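Pumilio homolog 23 (Arabidopsis thaliana, PDB 5WZJ) binds RNA sequence-specifically through its pumilio repeats, recognises 18S rRNA, and probably regulates translation and mRNA stability. Local coordinates at residues R493-L501 and I524-L535. Numbering follows the deposited sequence.
Sequences RGHFGELSL and IASELLDVKVDL
The carboxylate of E527 takes two backbone N-H groups at the start of helix 496-501. G494 N gives E527 OE1 a nearly straight hydrogen bond of 2.8 Å (167°), on the syn side but tilted out of the carboxylate plane. F496 N reaches E527 OE2, also at 2.8 Å, with a more bent N-H...O angle of 138°, nearly along the C-O bond. The E527 chain runs extended beyond CG, which carries the acid across to this turn. The carboxylate also meets the edge of the F496 ring. With an alanine in place of E527, the N-H groups of G494 and F496 would probably lose this acceptor, and the turn before the helix would be less firmly held. Farther along, S500 OG turns back to bond G497 O at 2.7 Å.

The other contacts are apolar. I524 CG1 sits over the centre of one face of the F496 ring, 3.5 Å from the centroid, in a CH-pi contact. L528 CD2 packs on S500 CB at 3.6 Å. L535 CD1 lies 3.5 Å from S500 OG. L501 CD2 approaches L535 CB at 3.9 Å and also nears V531. G497 has no side chain, and a CB there would crowd V531 CG1.

Helix 541-547 adds L544 beside S500 and L528. Helices 496-501 and 524-530 cross at -64°. A carboxylate from the later helix thus holds the N-terminal end of the earlier one, at Pumilio repeat 8 and its C-terminal boundary in the right-handed superhelix.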
loop_
_atom_site.group_PDB
_atom_site.type_symbol
_atom_site.label_atom_id
_atom_site.label_comp_id
_atom_site.label_asym_id
_atom_site.label_seq_id
_atom_site.Cartn_x
_atom_site.Cartn_y
_atom_site.Cartn_z
ATOM N N ARG A 493 34.020 6.626 6.338
ATOM C CA ARG A 493 34.770 6.946 7.546
ATOM C C ARG A 493 34.785 8.446 7.784
ATOM O O ARG A 493 34.889 9.244 6.848
ATOM C CB ARG A 493 36.206 6.426 7.454
ATOM C CG ARG A 493 36.330 4.912 7.601
ATOM C CD ARG A 493 37.775 4.470 7.848
ATOM N NE ARG A 493 38.309 4.942 9.126
ATOM C CZ ARG A 493 39.428 4.479 9.685
ATOM N NH1 ARG A 493 40.123 3.521 9.081
ATOM N NH2 ARG A 493 39.851 4.967 10.847
ATOM N N GLY A 494 34.688 8.831 9.047
ATOM C CA GLY A 494 34.539 10.225 9.395
ATOM C C GLY A 494 33.113 10.715 9.398
ATOM O O GLY A 494 32.866 11.856 9.811
ATOM N N HIS A 495 32.156 9.893 8.969
ATOM C CA HIS A 495 30.766 10.320 8.903
ATOM C C HIS A 495 29.829 9.413 9.669
ATOM O O HIS A 495 28.613 9.637 9.644
ATOM C CB HIS A 495 30.303 10.422 7.442
ATOM C CG HIS A 495 30.963 11.534 6.699
ATOM N ND1 HIS A 495 32.149 11.370 6.016
ATOM C CD2 HIS A 495 30.630 12.840 6.570
ATOM C CE1 HIS A 495 32.512 12.523 5.484
ATOM N NE2 HIS A 495 31.609 13.432 5.807
ATOM N N PHE A 496 30.350 8.390 10.338
ATOM C CA PHE A 496 29.451 7.489 11.038
ATOM C C PHE A 496 28.761 8.186 12.201
ATOM O O PHE A 496 27.613 7.853 12.520
ATOM C CB PHE A 496 30.211 6.248 11.503
ATOM C CG PHE A 496 30.620 5.351 10.366
ATOM C CD1 PHE A 496 29.673 4.567 9.710
ATOM C CD2 PHE A 496 31.937 5.313 9.931
ATOM C CE1 PHE A 496 30.035 3.737 8.650
ATOM C CE2 PHE A 496 32.310 4.475 8.863
ATOM C CZ PHE A 496 31.354 3.694 8.226
ATOM N N GLY A 497 29.430 9.158 12.828
ATOM C CA GLY A 497 28.796 9.891 13.917
ATOM C C GLY A 497 27.563 10.648 13.455
ATOM O O GLY A 497 26.482 10.519 14.036
ATOM N N GLU A 498 27.709 11.428 12.379
ATOM C CA GLU A 498 26.578 12.175 11.838
ATOM C C GLU A 498 25.481 11.237 11.347
ATOM O O GLU A 498 24.291 11.490 11.575
ATOM C CB GLU A 498 27.055 13.091 10.712
ATOM C CG GLU A 498 25.981 14.037 10.214
ATOM C CD GLU A 498 26.382 14.766 8.946
ATOM O OE1 GLU A 498 27.594 14.788 8.623
ATOM O OE2 GLU A 498 25.479 15.311 8.273
ATOM N N LEU A 499 25.862 10.130 10.698
ATOM C CA LEU A 499 24.869 9.175 10.216
ATOM C C LEU A 499 24.056 8.578 11.357
ATOM O O LEU A 499 22.849 8.343 11.210
ATOM C CB LEU A 499 25.555 8.059 9.431
ATOM C CG LEU A 499 25.834 8.298 7.961
ATOM C CD1 LEU A 499 26.649 7.124 7.427
ATOM C CD2 LEU A 499 24.511 8.436 7.222
ATOM N N SER A 500 24.705 8.284 12.489
ATOM C CA SER A 500 23.989 7.648 13.591
ATOM C C SER A 500 22.883 8.545 14.126
ATOM O O SER A 500 21.875 8.046 14.646
ATOM C CB SER A 500 24.959 7.276 14.718
ATOM O OG SER A 500 25.401 8.429 15.417
ATOM N N LEU A 501 23.049 9.863 13.993
ATOM C CA LEU A 501 22.045 10.809 14.460
ATOM C C LEU A 501 20.830 10.862 13.537
ATOM O O LEU A 501 19.735 11.211 13.993
ATOM C CB LEU A 501 22.673 12.193 14.605
ATOM C CG LEU A 501 23.950 12.205 15.453
ATOM C CD1 LEU A 501 24.566 13.597 15.539
ATOM C CD2 LEU A 501 23.673 11.656 16.841
ATOM N N ILE A 524 34.212 2.651 13.563
ATOM C CA ILE A 524 32.816 3.073 13.706
ATOM C C ILE A 524 32.480 3.318 15.173
ATOM O O ILE A 524 31.822 4.306 15.523
ATOM C CB ILE A 524 31.867 2.027 13.091
ATOM C CG1 ILE A 524 32.000 1.989 11.565
ATOM C CG2 ILE A 524 30.410 2.320 13.500
ATOM C CD1 ILE A 524 31.384 0.733 10.956
ATOM N N ALA A 525 32.896 2.400 16.051
ATOM C CA ALA A 525 32.586 2.542 17.472
ATOM C C ALA A 525 33.215 3.806 18.035
ATOM O O ALA A 525 32.597 4.525 18.834
ATOM C CB ALA A 525 33.065 1.309 18.236
ATOM N N SER A 526 34.440 4.105 17.604
ATOM C CA SER A 526 35.122 5.316 18.032
ATOM C C SER A 526 34.364 6.567 17.591
ATOM O O SER A 526 34.289 7.556 18.332
ATOM C CB SER A 526 36.544 5.300 17.468
ATOM O OG SER A 526 37.278 6.436 17.868
ATOM N N GLU A 527 33.793 6.547 16.381
ATOM C CA GLU A 527 33.064 7.716 15.901
ATOM C C GLU A 527 31.754 7.912 16.662
ATOM O O GLU A 527 31.383 9.050 16.982
ATOM C CB GLU A 527 32.813 7.602 14.397
ATOM C CG GLU A 527 34.089 7.744 13.581
ATOM C CD GLU A 527 33.838 7.780 12.078
ATOM O OE1 GLU A 527 34.648 7.200 11.319
ATOM O OE2 GLU A 527 32.837 8.391 11.654
ATOM N N LEU A 528 31.038 6.825 16.966
ATOM C CA LEU A 528 29.807 6.972 17.741
ATOM C C LEU A 528 30.105 7.447 19.157
ATOM O O LEU A 528 29.295 8.165 19.760
ATOM C CB LEU A 528 29.036 5.655 17.792
ATOM C CG LEU A 528 28.593 5.033 16.462
ATOM C CD1 LEU A 528 27.440 4.073 16.676
ATOM C CD2 LEU A 528 28.238 6.104 15.452
ATOM N N LEU A 529 31.255 7.048 19.701
ATOM C CA LEU A 529 31.658 7.508 21.022
ATOM C C LEU A 529 31.726 9.033 21.079
ATOM O O LEU A 529 31.279 9.643 22.056
ATOM C CB LEU A 529 33.002 6.872 21.381
ATOM C CG LEU A 529 33.481 6.888 22.827
ATOM C CD1 LEU A 529 32.337 6.571 23.782
ATOM C CD2 LEU A 529 34.613 5.883 22.975
ATOM N N ASP A 530 32.247 9.670 20.025
ATOM C CA ASP A 530 32.371 11.124 20.010
ATOM C C ASP A 530 31.026 11.840 20.043
ATOM O O ASP A 530 30.973 13.003 20.450
ATOM C CB ASP A 530 33.147 11.581 18.777
ATOM C CG ASP A 530 34.615 11.216 18.844
ATOM O OD1 ASP A 530 35.175 11.176 19.960
ATOM O OD2 ASP A 530 35.212 10.973 17.773
ATOM N N VAL A 531 29.946 11.197 19.610
ATOM C CA VAL A 531 28.632 11.830 19.587
ATOM C C VAL A 531 27.667 11.131 20.536
ATOM O O VAL A 531 26.453 11.257 20.392
ATOM C CB VAL A 531 28.068 11.885 18.153
ATOM C CG1 VAL A 531 29.050 12.590 17.216
ATOM C CG2 VAL A 531 27.754 10.481 17.635
ATOM N N LYS A 532 28.208 10.389 21.514
ATOM C CA LYS A 532 27.383 9.516 22.343
ATOM C C LYS A 532 26.316 10.295 23.099
ATOM O O LYS A 532 25.202 9.794 23.300
ATOM C CB LYS A 532 28.263 8.746 23.327
ATOM C CG LYS A 532 27.488 7.751 24.168
ATOM C CD LYS A 532 28.139 7.529 25.525
ATOM C CE LYS A 532 27.135 6.925 26.506
ATOM N NZ LYS A 532 27.686 6.853 27.889
ATOM N N VAL A 533 26.637 11.513 23.533
ATOM C CA VAL A 533 25.657 12.328 24.248
ATOM C C VAL A 533 24.466 12.634 23.343
ATOM O O VAL A 533 23.319 12.288 23.653
ATOM C CB VAL A 533 26.314 13.614 24.777
ATOM C CG1 VAL A 533 25.249 14.591 25.252
ATOM C CG2 VAL A 533 27.287 13.283 25.901
ATOM N N ASP A 534 24.730 13.269 22.197
ATOM C CA ASP A 534 23.653 13.593 21.263
ATOM C C ASP A 534 22.913 12.342 20.797
ATOM O O ASP A 534 21.689 12.370 20.619
ATOM C CB ASP A 534 24.215 14.366 20.068
ATOM C CG ASP A 534 24.580 15.797 20.419
ATOM O OD1 ASP A 534 23.820 16.423 21.189
ATOM O OD2 ASP A 534 25.618 16.298 19.932
ATOM N N LEU A 535 23.634 11.230 20.610
ATOM C CA LEU A 535 23.011 10.021 20.072
ATOM C C LEU A 535 22.009 9.417 21.049
ATOM O O LEU A 535 20.964 8.905 20.633
ATOM C CB LEU A 535 24.091 8.997 19.706
ATOM C CG LEU A 535 23.664 7.655 19.102
ATOM C CD1 LEU A 535 22.863 7.849 17.807
ATOM C CD2 LEU A 535 24.897 6.769 18.855
HETATM O O HOH W 1 37.001 6.604 11.596
#